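Local coordinates for protein PipY (Synechococcus elongatus, PDB 5NLC) that binds the vitamin B6 cofactor pyridoxal 5'-phosphate in a modified TIM barrel and is probably involved in homeostasis of that cofactor, at residues 147-152 and 187-192. Numbering follows the deposited sequence. Where two conformers were deposited one is given.
Sequences QIRGLM and LTELSM
The guanidinium of R149 meets T188 at its edge and E189 obliquely. NH1 of R149 gives a bent hydrogen bond to OG1 of T188 (3.0 Å), which sits somewhat out of the guanidinium plane. The T188 hydroxyl in turn donates a hydrogen bond to OE2 of E189 (2.8 Å), reaching it from above the carboxylate plane. The two flat groups stand 87° apart. R149 NH1 and E189 OE2 are 3.7 Å apart, a long salt bridge of charge alone. R149 bends at its second torsion (chi2 -57°) and again at the third, which brings its end alongside T188 and E189. R149 NE is hydrogen-bonded to R186 O, and OE1 of E189 to OG1 of T207. A leucine in place of R149 would probably leave the E189 carboxylate without this nearby positive charge and the T188 hydroxyl without the N-H that NH1 gives it.

Beside this cluster the backbones pair as parallel strands of the modified TIM barrel, joined by the beta-alpha-beta crossover through helix 161-181. E189 N bonds to R149 O (2.8 Å), and E189 O accepts L151 N. S191 N bonds almost straight (177°) to L151 O. G150 leaves room for E189 O, 3.2 Å from its CA. CD2 of L187 packs on G150 N (3.6 Å), a buried amide with no partner in the model, and on CG2 of I148. L151 and L190 point to the helix side, where both touch A175. On the other face, the CG of M152 comes within 3.4 Å of S191 O. The S191 hydroxyl bonds to H89, while the M152 side chain reaches about 4 Å from that of R210, a cofactor-binding residue.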
# COMPACT_ATOMS: atom_id res chain seq x y z
N GLN A 147 11.86 -2.36 5.42
CA GLN A 147 12.29 -1.38 4.40
C GLN A 147 11.19 -0.38 4.29
O GLN A 147 10.18 -0.64 3.63
CB GLN A 147 12.55 -2.03 3.03
CG GLN A 147 13.70 -3.05 3.05
CD GLN A 147 13.68 -3.89 1.79
OE1 GLN A 147 14.16 -3.44 0.78
NE2 GLN A 147 13.04 -5.06 1.83
N ILE A 148 11.35 0.75 4.97
CA ILE A 148 10.30 1.84 4.90
C ILE A 148 10.46 2.54 3.57
O ILE A 148 11.54 3.02 3.29
CB ILE A 148 10.43 2.79 6.10
CG1 ILE A 148 10.12 2.03 7.37
CG2 ILE A 148 9.42 3.96 5.95
CD1 ILE A 148 10.61 2.76 8.62
N ARG A 149 9.42 2.58 2.71
CA ARG A 149 9.63 3.08 1.35
C ARG A 149 8.75 4.26 1.00
O ARG A 149 8.91 4.84 -0.08
CB ARG A 149 9.31 1.93 0.36
CG ARG A 149 10.28 0.75 0.47
CD ARG A 149 11.74 1.14 0.29
NE ARG A 149 11.90 1.83 -0.96
CZ ARG A 149 11.83 1.24 -2.16
NH1 ARG A 149 11.97 2.02 -3.25
NH2 ARG A 149 11.64 -0.11 -2.30
N GLY A 150 7.86 4.64 1.89
CA GLY A 150 6.95 5.79 1.58
C GLY A 150 5.78 5.99 2.47
O GLY A 150 5.79 5.50 3.55
N LEU A 151 4.76 6.75 1.98
CA LEU A 151 3.59 7.11 2.72
C LEU A 151 2.37 6.56 2.02
O LEU A 151 2.39 6.49 0.78
CB LEU A 151 3.41 8.64 2.82
CG LEU A 151 4.48 9.43 3.48
CD1 LEU A 151 3.92 10.86 3.66
CD2 LEU A 151 4.86 8.82 4.82
N MET A 152 1.38 6.14 2.81
CA MET A 152 0.06 5.84 2.33
C MET A 152 -0.92 6.91 2.86
O MET A 152 -0.94 7.20 4.01
CB MET A 152 -0.42 4.46 2.76
CG MET A 152 -1.80 4.06 2.21
SD MET A 152 -2.46 2.52 2.83
CE MET A 152 -3.39 2.00 1.40
N LEU A 187 12.44 6.88 0.99
CA LEU A 187 11.04 7.31 0.94
C LEU A 187 10.51 7.71 -0.41
O LEU A 187 9.96 8.75 -0.53
CB LEU A 187 10.72 8.45 1.91
CG LEU A 187 10.70 8.23 3.39
CD1 LEU A 187 10.32 9.53 4.04
CD2 LEU A 187 9.71 7.14 3.80
N THR A 188 10.57 6.79 -1.37
CA THR A 188 10.33 7.12 -2.77
C THR A 188 8.86 6.90 -3.18
O THR A 188 8.50 7.29 -4.28
CB THR A 188 11.22 6.25 -3.70
OG1 THR A 188 10.98 4.84 -3.46
CG2 THR A 188 12.70 6.53 -3.49
N GLU A 189 8.03 6.29 -2.35
CA GLU A 189 6.69 5.84 -2.80
C GLU A 189 5.59 6.68 -2.19
O GLU A 189 5.68 7.09 -1.07
CB GLU A 189 6.39 4.37 -2.40
CG GLU A 189 7.45 3.37 -2.87
CD GLU A 189 7.73 3.45 -4.36
OE1 GLU A 189 6.79 3.64 -5.16
OE2 GLU A 189 8.91 3.41 -4.73
N LEU A 190 4.53 6.83 -2.95
CA LEU A 190 3.28 7.41 -2.49
C LEU A 190 2.14 6.47 -2.84
O LEU A 190 1.78 6.34 -4.01
CB LEU A 190 3.09 8.77 -3.16
CG LEU A 190 3.88 9.95 -2.63
CD1 LEU A 190 3.72 11.18 -3.53
CD2 LEU A 190 3.62 10.25 -1.17
N SER A 191 1.58 5.85 -1.82
CA SER A 191 0.55 4.85 -1.94
C SER A 191 -0.78 5.62 -1.69
O SER A 191 -1.13 5.88 -0.58
CB SER A 191 0.71 3.73 -0.92
OG SER A 191 -0.36 2.83 -1.19
N MET A 192 -1.41 6.06 -2.75
CA MET A 192 -2.60 6.91 -2.69
C MET A 192 -3.36 6.72 -4.02
O MET A 192 -2.74 6.57 -5.04
CB MET A 192 -2.25 8.41 -2.46
CG MET A 192 -1.29 9.06 -3.46
SD MET A 192 -0.73 10.73 -2.94
CE MET A 192 0.08 11.34 -4.39